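Local atomic coordinates of Succinylglutamatedesuccinylase/aspartoacylase (Rhodobacter sphaeroides 2.4.1, PDB entry 3CDX), a protein that probably hydrolyses carbon-nitrogen bonds in linear amides, or ester bonds, as a metal-dependent enzyme of the succinylglutamate desuccinylase/aspartoacylase type. Residues A[109-120]-A[125-135]; A[67-75]-A[219-230]. All coordinates share one frame; numbering follows the deposited sequence. Where two conformers were deposited one is given.

Contact 1. Residues A[109-120]-A[125-135]; sequences VDGRDINRCFPG and TFSQMLAHFLD
The side chain of Asp110 stands with CG between its own backbone N and carbonyl carbon (chi1 58°), a turn that lays the carboxylate against the first turn of helix 126-135, while Ser127 swings OG beside its backbone N (chi1 -63°) to meet it. Ser127 OG donates to the syn lone pair of Asp110 OD1 at 2.6 Å. Ser127 N gives a second bond, 2.8 Å to Asp110 OD2, and Thr125 OG1 reaches that same OD2 from the opposite face of the carboxylate. Arg112 N comes to Asp110 OD1 from above the plane, closing an Asx turn, so four donors fix the rotation of the group. An asparagine in place of Asp110 would probably leave two of the four donors without an acceptor, since the NH2 that replaces one oxygen cannot receive a hydrogen bond.

Farther along, Ile114 lays CD1 against Leu130 CD2 (3.7 Å). Phe118 turns one ring face to the helix: Ala131 CB sits over its centre, 3.6 Å from the centroid, a CH-pi contact 13° off the normal. The carbonyl O of Pro119 receives a CA-H...O contact from His132 CA at 3.2 Å. Gly120 CA touches Gln128 O, and a CB on it would point into the helix and collide with the backbone at Gln128 O and His132 N. Between the Asp110 and Phe118 patches, Asp113 OD1 bonds NE2 of the calcium ligand His63, so the loop carries a second-shell residue of the metal site.

Helix 126-138 thus lies between this loop and strand 21-30, against which Phe126, Met129 and Phe133 pack; Phe118 and Asp135 touch helix 199-205, and Val109 and Phe126 rest on Pro98 of helix 97-102.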
loop_
_atom_site.group_PDB
_atom_site.type_symbol
_atom_site.label_atom_id
_atom_site.label_comp_id
_atom_site.label_asym_id
_atom_site.label_seq_id
_atom_site.Cartn_x
_atom_site.Cartn_y
_atom_site.Cartn_z
ATOM N N VAL A 109 -10.050 2.769 7.874
ATOM C CA VAL A 109 -9.923 1.691 8.843
ATOM C C VAL A 109 -10.260 0.342 8.179
ATOM O O VAL A 109 -9.490 -0.607 8.260
ATOM C CB VAL A 109 -10.808 1.939 10.125
ATOM C CG1 VAL A 109 -10.865 0.689 11.021
ATOM C CG2 VAL A 109 -10.308 3.148 10.925
ATOM N N ASP A 110 -11.398 0.285 7.490
ATOM C CA ASP A 110 -11.924 -0.960 6.908
ATOM C C ASP A 110 -12.292 -0.843 5.423
ATOM O O ASP A 110 -12.858 -1.783 4.801
ATOM C CB ASP A 110 -13.095 -1.489 7.740
ATOM C CG ASP A 110 -14.253 -0.495 7.860
ATOM O OD1 ASP A 110 -14.262 0.545 7.161
ATOM O OD2 ASP A 110 -15.191 -0.797 8.629
ATOM N N GLY A 111 -11.985 0.321 4.853
ATOM C CA GLY A 111 -12.210 0.591 3.453
ATOM C C GLY A 111 -13.661 0.660 3.048
ATOM O O GLY A 111 -13.976 0.679 1.836
ATOM N N ARG A 112 -14.562 0.652 4.030
ATOM C CA ARG A 112 -15.977 0.715 3.716
ATOM C C ARG A 112 -16.526 2.129 3.447
ATOM O O ARG A 112 -16.112 3.124 4.048
ATOM C CB ARG A 112 -16.840 0.034 4.801
ATOM C CG ARG A 112 -16.610 -1.524 4.982
ATOM C CD ARG A 112 -16.865 -2.381 3.715
ATOM N NE ARG A 112 -18.295 -2.469 3.331
ATOM C CZ ARG A 112 -19.207 -3.287 3.884
ATOM N NH1 ARG A 112 -20.464 -3.278 3.435
ATOM N NH2 ARG A 112 -18.882 -4.121 4.886
ATOM N N ASP A 113 -17.521 2.183 2.571
ATOM C CA ASP A 113 -18.377 3.352 2.491
ATOM C C ASP A 113 -19.416 3.143 3.580
ATOM O O ASP A 113 -20.280 2.287 3.448
ATOM C CB ASP A 113 -19.054 3.421 1.134
ATOM C CG ASP A 113 -19.843 4.721 0.946
ATOM O OD1 ASP A 113 -20.358 5.267 1.952
ATOM O OD2 ASP A 113 -19.919 5.181 -0.218
ATOM N N ILE A 114 -19.328 3.897 4.663
ATOM C CA ILE A 114 -20.212 3.666 5.792
ATOM C C ILE A 114 -21.679 3.764 5.400
ATOM O O ILE A 114 -22.526 3.122 6.026
ATOM C CB ILE A 114 -19.892 4.608 6.974
ATOM C CG1 ILE A 114 -20.646 4.217 8.256
ATOM C CG2 ILE A 114 -20.170 6.067 6.578
ATOM C CD1 ILE A 114 -20.085 4.930 9.569
ATOM N N ASN A 115 -21.974 4.564 4.372
ATOM C CA ASN A 115 -23.339 4.767 3.919
ATOM C C ASN A 115 -23.796 3.692 2.943
ATOM O O ASN A 115 -24.796 3.857 2.255
ATOM C CB ASN A 115 -23.484 6.153 3.281
ATOM C CG ASN A 115 -24.682 6.929 3.812
ATOM O OD1 ASN A 115 -25.235 6.608 4.870
ATOM N ND2 ASN A 115 -25.068 8.002 3.086
ATOM N N ARG A 116 -23.027 2.608 2.847
ATOM C CA ARG A 116 -23.515 1.385 2.255
ATOM C C ARG A 116 -23.530 0.301 3.351
ATOM O O ARG A 116 -23.636 -0.893 3.012
ATOM C CB ARG A 116 -22.613 0.936 1.073
ATOM C CG ARG A 116 -22.449 1.938 -0.062
ATOM C CD ARG A 116 -23.799 2.347 -0.663
ATOM N NE ARG A 116 -23.688 3.236 -1.823
ATOM C CZ ARG A 116 -23.959 4.546 -1.826
ATOM N NH1 ARG A 116 -24.351 5.165 -0.719
ATOM N NH2 ARG A 116 -23.820 5.251 -2.950
ATOM N N CYS A 117 -23.394 0.720 4.632
ATOM C CA CYS A 117 -23.253 -0.209 5.784
ATOM C C CYS A 117 -24.429 -0.260 6.775
ATOM O O CYS A 117 -24.414 -1.060 7.711
ATOM C CB CYS A 117 -21.969 0.070 6.605
ATOM S SG CYS A 117 -20.443 -0.364 5.778
ATOM N N PHE A 118 -25.422 0.601 6.603
ATOM C CA PHE A 118 -26.548 0.631 7.532
ATOM C C PHE A 118 -27.530 -0.521 7.249
ATOM O O PHE A 118 -27.654 -0.953 6.091
ATOM C CB PHE A 118 -27.255 1.969 7.447
ATOM C CG PHE A 118 -26.488 3.102 8.089
ATOM C CD1 PHE A 118 -25.619 3.861 7.348
ATOM C CD2 PHE A 118 -26.638 3.382 9.448
ATOM C CE1 PHE A 118 -24.907 4.889 7.927
ATOM C CE2 PHE A 118 -25.938 4.408 10.045
ATOM C CZ PHE A 118 -25.073 5.171 9.283
ATOM N N PRO A 119 -28.261 -0.994 8.289
ATOM C CA PRO A 119 -28.257 -0.542 9.687
ATOM C C PRO A 119 -27.030 -0.940 10.550
ATOM O O PRO A 119 -26.922 -0.492 11.702
ATOM C CB PRO A 119 -29.568 -1.121 10.248
ATOM C CG PRO A 119 -29.861 -2.327 9.381
ATOM C CD PRO A 119 -29.270 -2.043 8.034
ATOM N N GLY A 120 -26.134 -1.765 10.001
ATOM C CA GLY A 120 -24.856 -2.061 10.627
ATOM C C GLY A 120 -24.866 -3.302 11.496
ATOM O O GLY A 120 -25.918 -3.882 11.764
ATOM N N THR A 125 -16.844 -4.767 11.457
ATOM C CA THR A 125 -15.726 -3.853 11.375
ATOM C C THR A 125 -16.133 -2.420 11.785
ATOM O O THR A 125 -17.317 -2.125 12.004
ATOM C CB THR A 125 -15.138 -3.839 9.965
ATOM O OG1 THR A 125 -16.128 -3.350 9.050
ATOM C CG2 THR A 125 -14.633 -5.237 9.566
ATOM N N PHE A 126 -15.141 -1.531 11.869
ATOM C CA PHE A 126 -15.347 -0.232 12.503
ATOM C C PHE A 126 -16.566 0.500 11.925
ATOM O O PHE A 126 -17.411 0.984 12.667
ATOM C CB PHE A 126 -14.113 0.644 12.360
ATOM C CG PHE A 126 -14.261 1.978 13.070
ATOM C CD1 PHE A 126 -13.933 2.102 14.410
ATOM C CD2 PHE A 126 -14.812 3.070 12.410
ATOM C CE1 PHE A 126 -14.111 3.311 15.064
ATOM C CE2 PHE A 126 -15.004 4.274 13.054
ATOM C CZ PHE A 126 -14.649 4.395 14.383
ATOM N N SER A 127 -16.654 0.552 10.594
ATOM C CA SER A 127 -17.679 1.342 9.927
ATOM C C SER A 127 -19.064 0.728 10.191
ATOM O O SER A 127 -20.020 1.456 10.390
ATOM C CB SER A 127 -17.410 1.421 8.405
ATOM O OG SER A 127 -16.191 2.070 8.140
ATOM N N GLN A 128 -19.125 -0.606 10.202
ATOM C CA GLN A 128 -20.340 -1.349 10.522
ATOM C C GLN A 128 -20.797 -1.123 11.963
ATOM O O GLN A 128 -22.002 -1.010 12.226
ATOM C CB GLN A 128 -20.166 -2.859 10.260
ATOM C CG GLN A 128 -19.850 -3.284 8.802
ATOM C CD GLN A 128 -19.681 -4.800 8.666
ATOM O OE1 GLN A 128 -18.838 -5.413 9.334
ATOM N NE2 GLN A 128 -20.498 -5.407 7.815
ATOM N N MET A 129 -19.837 -1.078 12.893
ATOM C CA MET A 129 -20.139 -0.868 14.320
ATOM C C MET A 129 -20.596 0.585 14.584
ATOM O O MET A 129 -21.512 0.871 15.386
ATOM C CB MET A 129 -18.868 -1.230 15.133
ATOM C CG MET A 129 -18.742 -0.546 16.497
ATOM S SD MET A 129 -17.163 -0.785 17.401
ATOM C CE MET A 129 -16.378 0.787 16.858
ATOM N N LEU A 130 -19.961 1.511 13.885
ATOM C CA LEU A 130 -20.370 2.905 13.949
ATOM C C LEU A 130 -21.755 3.110 13.308
ATOM O O LEU A 130 -22.568 3.841 13.833
ATOM C CB LEU A 130 -19.292 3.834 13.318
ATOM C CG LEU A 130 -19.621 5.328 13.301
ATOM C CD1 LEU A 130 -19.919 5.838 14.782
ATOM C CD2 LEU A 130 -18.463 6.091 12.633
ATOM N N ALA A 131 -22.028 2.474 12.179
ATOM C CA ALA A 131 -23.344 2.602 11.576
ATOM C C ALA A 131 -24.398 2.065 12.558
ATOM O O ALA A 131 -25.438 2.671 12.722
ATOM C CB ALA A 131 -23.407 1.868 10.261
ATOM N N HIS A 132 -24.121 0.929 13.219
ATOM C CA HIS A 132 -25.080 0.376 14.188
ATOM C C HIS A 132 -25.370 1.324 15.370
ATOM O O HIS A 132 -26.538 1.548 15.745
ATOM C CB HIS A 132 -24.638 -1.003 14.691
ATOM C CG HIS A 132 -25.428 -1.492 15.872
ATOM N ND1 HIS A 132 -25.001 -1.316 17.175
ATOM C CD2 HIS A 132 -26.620 -2.144 15.946
ATOM C CE1 HIS A 132 -25.903 -1.827 18.000
ATOM N NE2 HIS A 132 -26.894 -2.336 17.282
ATOM N N PHE A 133 -24.323 1.911 15.942
ATOM C CA PHE A 133 -24.482 2.877 17.050
ATOM C C PHE A 133 -25.371 4.033 16.626
ATOM O O PHE A 133 -26.215 4.468 17.380
ATOM C CB PHE A 133 -23.103 3.393 17.506
ATOM C CG PHE A 133 -23.150 4.530 18.544
ATOM C CD1 PHE A 133 -23.379 4.259 19.901
ATOM C CD2 PHE A 133 -22.951 5.851 18.157
ATOM C CE1 PHE A 133 -23.423 5.275 20.843
ATOM C CE2 PHE A 133 -22.997 6.899 19.110
ATOM C CZ PHE A 133 -23.233 6.601 20.460
ATOM N N LEU A 134 -25.181 4.540 15.410
ATOM C CA LEU A 134 -25.950 5.706 15.000
ATOM C C LEU A 134 -27.436 5.388 14.824
ATOM O O LEU A 134 -28.261 6.167 15.234
ATOM C CB LEU A 134 -25.394 6.291 13.735
ATOM C CG LEU A 134 -24.199 7.155 14.048
ATOM C CD1 LEU A 134 -23.212 6.923 12.922
ATOM C CD2 LEU A 134 -24.622 8.669 14.216
ATOM N N ASP A 135 -27.725 4.229 14.231
ATOM C CA ASP A 135 -29.106 3.756 13.954
ATOM C C ASP A 135 -29.817 3.217 15.182
ATOM O O ASP A 135 -30.996 3.516 15.400
ATOM C CB ASP A 135 -29.139 2.693 12.851
ATOM C CG ASP A 135 -30.542 2.007 12.728
ATOM O OD1 ASP A 135 -31.527 2.676 12.320
ATOM O OD2 ASP A 135 -30.659 0.813 13.059
HETATM O O HOH W 1 -16.661 -4.352 6.489
HETATM O O HOH W 2 -22.933 -3.502 7.402
HETATM O O HOH W 3 -28.661 -0.879 13.750
#

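Contact 2. Residues A[67-75]-A[219-230]; sequences YEGQIAISD and GRVNIEGVRIGK
Tyr67 points its ring edge at the chain leading into helix 223-230, with Gly219 O and Arg220 O both near the ring plane and Tyr67 CD2 3.4 Å from Arg220 O. Val221 CG2 packs on CD2 of the same ring, whose OH is hydrogen-bonded to Asp103.

Glu68 makes the polar link. With CG beside its backbone N and the chain bent at the next bond (chi2 70°), the carboxylate folds back toward the start of the other helix. There Asn222 N donates to Glu68 OE2 at 2.7 Å, nearly in line with the C-O bond and with an angle of 168° at the hydrogen. Asn222 is itself the N-cap, its OD1 accepting from Gly225 N, and the helix end would probably stabilise negative charge on the buried glutamate. Glu68 CG also lies over the backbone at Gly225, where a CB would be tight.

Next, Ile71 meets Val221 tip to tip, CD1 to CG1 at 4.0 Å, and crosses Val226 at about a right angle, so the two valines share its CD1; Phe278 of a neighbouring subunit also packs on Val221. The next residue, Ala72, rests its CB against the backbone of Gly229 and Lys230, 3.9 Å from Lys230 N. Asp75 completes the row with a long salt bridge, OD2 to Lys230 NZ at 3.7 Å, assisted by a bridging water; its OD1 pairs with Arg79.

Small residues, Ala72, Gly225 and Gly229, line this crossing, in which the segment axes pass 8.9 Å apart at -41°. It is the packing of two helices in the catalytic domain of a zinc-exopeptidase-like fold, the first of them starting just after the calcium ligand Glu66.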
loop_
_atom_site.group_PDB
_atom_site.type_symbol
_atom_site.label_atom_id
_atom_site.label_comp_id
_atom_site.label_asym_id
_atom_site.label_seq_id
_atom_site.Cartn_x
_atom_site.Cartn_y
_atom_site.Cartn_z
ATOM N N TYR A 67 -17.742 18.524 3.763
ATOM C CA TYR A 67 -17.354 19.507 4.800
ATOM C C TYR A 67 -18.459 20.373 5.372
ATOM O O TYR A 67 -18.400 20.762 6.554
ATOM C CB TYR A 67 -16.285 20.461 4.247
ATOM C CG TYR A 67 -15.152 19.752 3.542
ATOM C CD1 TYR A 67 -14.354 18.791 4.213
ATOM C CD2 TYR A 67 -14.862 20.048 2.211
ATOM C CE1 TYR A 67 -13.302 18.146 3.536
ATOM C CE2 TYR A 67 -13.850 19.398 1.515
ATOM C CZ TYR A 67 -13.060 18.469 2.172
ATOM O OH TYR A 67 -12.072 17.846 1.407
ATOM N N GLU A 68 -19.460 20.694 4.538
ATOM C CA GLU A 68 -20.406 21.753 4.923
ATOM C C GLU A 68 -21.207 21.424 6.191
ATOM O O GLU A 68 -21.392 22.292 7.063
ATOM C CB GLU A 68 -21.294 22.146 3.723
ATOM C CG GLU A 68 -20.575 23.052 2.729
ATOM C CD GLU A 68 -19.457 22.370 1.909
ATOM O OE1 GLU A 68 -19.107 21.178 2.099
ATOM O OE2 GLU A 68 -18.893 23.070 1.054
ATOM N N GLY A 69 -21.631 20.156 6.333
ATOM C CA GLY A 69 -22.273 19.712 7.595
ATOM C C GLY A 69 -21.342 19.754 8.802
ATOM O O GLY A 69 -21.755 20.095 9.907
ATOM N N GLN A 70 -20.072 19.392 8.602
ATOM C CA GLN A 70 -19.102 19.440 9.713
ATOM C C GLN A 70 -18.951 20.872 10.266
ATOM O O GLN A 70 -18.872 21.044 11.461
ATOM C CB GLN A 70 -17.719 18.940 9.254
ATOM C CG GLN A 70 -17.698 17.465 8.740
ATOM C CD GLN A 70 -16.308 17.093 8.265
ATOM O OE1 GLN A 70 -15.321 17.460 8.913
ATOM N NE2 GLN A 70 -16.211 16.401 7.094
ATOM N N ILE A 71 -18.850 21.863 9.358
ATOM C CA ILE A 71 -18.761 23.281 9.739
ATOM C C ILE A 71 -20.070 23.810 10.356
ATOM O O ILE A 71 -20.060 24.348 11.470
ATOM C CB ILE A 71 -18.385 24.153 8.543
ATOM C CG1 ILE A 71 -16.935 23.857 8.077
ATOM C CG2 ILE A 71 -18.553 25.631 8.898
ATOM C CD1 ILE A 71 -16.636 24.369 6.634
ATOM N N ALA A 72 -21.195 23.627 9.658
ATOM C CA ALA A 72 -22.478 24.188 10.101
ATOM C C ALA A 72 -22.844 23.644 11.495
ATOM O O ALA A 72 -23.201 24.404 12.393
ATOM C CB ALA A 72 -23.554 23.849 9.117
ATOM N N ILE A 73 -22.721 22.329 11.669
ATOM C CA ILE A 73 -23.155 21.673 12.909
ATOM C C ILE A 73 -22.210 21.911 14.106
ATOM O O ILE A 73 -22.670 22.080 15.218
ATOM C CB ILE A 73 -23.460 20.167 12.677
ATOM C CG1 ILE A 73 -24.602 20.009 11.664
ATOM C CG2 ILE A 73 -23.860 19.449 13.950
ATOM C CD1 ILE A 73 -24.814 18.551 11.217
ATOM N N SER A 74 -20.900 21.878 13.890
ATOM C CA SER A 74 -19.982 22.130 14.988
ATOM C C SER A 74 -20.069 23.573 15.455
ATOM O O SER A 74 -19.933 23.866 16.657
ATOM C CB SER A 74 -18.539 21.743 14.630
ATOM O OG SER A 74 -17.967 22.648 13.716
ATOM N N ASP A 75 -20.280 24.484 14.505
ATOM C CA ASP A 75 -20.524 25.889 14.846
ATOM C C ASP A 75 -21.791 26.042 15.723
ATOM O O ASP A 75 -21.759 26.719 16.749
ATOM C CB ASP A 75 -20.614 26.718 13.544
ATOM C CG ASP A 75 -20.937 28.199 13.802
ATOM O OD1 ASP A 75 -20.047 28.903 14.327
ATOM O OD2 ASP A 75 -22.067 28.643 13.450
ATOM N N GLY A 219 -14.114 18.586 -3.963
ATOM C CA GLY A 219 -12.999 18.444 -3.013
ATOM C C GLY A 219 -12.791 19.661 -2.114
ATOM O O GLY A 219 -11.878 19.657 -1.276
ATOM N N ARG A 220 -13.644 20.689 -2.289
ATOM C CA ARG A 220 -13.447 21.996 -1.679
ATOM C C ARG A 220 -14.592 22.409 -0.746
ATOM O O ARG A 220 -15.618 21.708 -0.661
ATOM C CB ARG A 220 -13.217 23.061 -2.782
ATOM C CG ARG A 220 -14.345 23.210 -3.867
ATOM C CD ARG A 220 -15.507 24.077 -3.393
ATOM N NE ARG A 220 -16.342 24.671 -4.465
ATOM C CZ ARG A 220 -17.461 24.113 -4.958
ATOM N NH1 ARG A 220 -17.910 22.895 -4.523
ATOM N NH2 ARG A 220 -18.119 24.743 -5.920
ATOM N N VAL A 221 -14.425 23.570 -0.087
ATOM C CA VAL A 221 -15.437 24.151 0.773
ATOM C C VAL A 221 -16.212 25.216 -0.031
ATOM O O VAL A 221 -15.613 26.161 -0.592
ATOM C CB VAL A 221 -14.841 24.783 2.052
ATOM C CG1 VAL A 221 -15.933 25.490 2.878
ATOM C CG2 VAL A 221 -14.179 23.727 2.942
ATOM N N ASN A 222 -17.534 25.033 -0.109
ATOM C CA ASN A 222 -18.403 25.899 -0.933
ATOM C C ASN A 222 -18.950 26.984 0.007
ATOM O O ASN A 222 -19.658 26.683 0.978
ATOM C CB ASN A 222 -19.531 25.050 -1.575
ATOM C CG ASN A 222 -20.447 25.854 -2.505
ATOM O OD1 ASN A 222 -20.894 26.918 -2.146
ATOM N ND2 ASN A 222 -20.725 25.324 -3.714
ATOM N N ILE A 223 -18.563 28.230 -0.252
ATOM C CA ILE A 223 -18.927 29.351 0.618
ATOM C C ILE A 223 -20.457 29.505 0.741
ATOM O O ILE A 223 -20.978 29.743 1.838
ATOM C CB ILE A 223 -18.262 30.655 0.112
ATOM C CG1 ILE A 223 -16.730 30.596 0.316
ATOM C CG2 ILE A 223 -18.858 31.876 0.783
ATOM C CD1 ILE A 223 -15.958 31.756 -0.373
ATOM N N GLU A 224 -21.163 29.383 -0.390
ATOM C CA GLU A 224 -22.626 29.495 -0.405
ATOM C C GLU A 224 -23.253 28.306 0.300
ATOM O O GLU A 224 -24.271 28.459 0.978
ATOM C CB GLU A 224 -23.145 29.578 -1.838
ATOM C CG GLU A 224 -23.139 30.976 -2.380
ATOM C CD GLU A 224 -24.159 31.873 -1.658
ATOM O OE1 GLU A 224 -23.742 32.583 -0.695
ATOM O OE2 GLU A 224 -25.362 31.825 -2.042
ATOM N N GLY A 225 -22.634 27.125 0.123
ATOM C CA GLY A 225 -23.044 25.907 0.765
ATOM C C GLY A 225 -22.967 25.993 2.271
ATOM O O GLY A 225 -23.836 25.493 2.959
ATOM N N VAL A 226 -21.914 26.618 2.797
ATOM C CA VAL A 226 -21.772 26.811 4.237
ATOM C C VAL A 226 -22.878 27.775 4.727
ATOM O O VAL A 226 -23.482 27.528 5.770
ATOM C CB VAL A 226 -20.377 27.372 4.588
ATOM C CG1 VAL A 226 -20.309 27.841 6.034
ATOM C CG2 VAL A 226 -19.243 26.326 4.290
ATOM N N ARG A 227 -23.133 28.853 3.978
ATOM C CA ARG A 227 -24.146 29.838 4.346
ATOM C C ARG A 227 -25.548 29.197 4.339
ATOM O O ARG A 227 -26.279 29.351 5.261
ATOM C CB ARG A 227 -24.120 31.046 3.384
ATOM C CG ARG A 227 -25.104 32.210 3.807
ATOM C CD ARG A 227 -25.129 33.386 2.786
ATOM N NE ARG A 227 -25.600 32.932 1.469
ATOM C CZ ARG A 227 -26.886 32.738 1.147
ATOM N NH1 ARG A 227 -27.852 32.953 2.033
ATOM N NH2 ARG A 227 -27.214 32.323 -0.059
ATOM N N ILE A 228 -25.880 28.459 3.291
ATOM C CA ILE A 228 -27.205 27.843 3.162
ATOM C C ILE A 228 -27.411 26.760 4.225
ATOM O O ILE A 228 -28.486 26.660 4.832
ATOM C CB ILE A 228 -27.435 27.354 1.712
ATOM C CG1 ILE A 228 -27.645 28.563 0.777
ATOM C CG2 ILE A 228 -28.566 26.301 1.608
ATOM C CD1 ILE A 228 -28.999 29.307 0.923
ATOM N N GLY A 229 -26.366 25.985 4.490
ATOM C CA GLY A 229 -26.409 24.976 5.536
ATOM C C GLY A 229 -26.538 25.523 6.943
ATOM O O GLY A 229 -27.341 25.027 7.725
ATOM N N LYS A 230 -25.762 26.539 7.291
ATOM C CA LYS A 230 -25.885 27.180 8.600
ATOM C C LYS A 230 -27.310 27.744 8.827
ATOM O O LYS A 230 -27.945 27.491 9.870
ATOM C CB LYS A 230 -24.892 28.330 8.733
ATOM C CG LYS A 230 -23.413 27.957 9.032
ATOM C CD LYS A 230 -22.554 29.233 9.314
ATOM C CE LYS A 230 -21.236 28.885 10.002
ATOM N NZ LYS A 230 -20.384 30.052 10.431
HETATM O O HOH W 4 -18.208 21.859 -1.272
HETATM O O HOH W 5 -21.934 31.475 12.110
#

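In the fold
Both contacts belong to the catalytic domain, their centres 23 Å apart and their nearest atoms about 10 Å from each other, without touching. Along the chain contact 1 is nested inside the loop closed by contact 2: helix 68-79 comes first, then the 109-120 loop and helix 126-138, and finally helix 223-239. The first contact is local, the second joins segments 144 residues apart. The calcium site of His63, Glu66 and His149 is near both: the side chain of Ile114 lies about 8 Å from the ion and that of Glu68 about 10 Å. The two contacts therefore lie in different parts of the chain that both border the one metal site, and each also meets other subunits of the six-chain assembly.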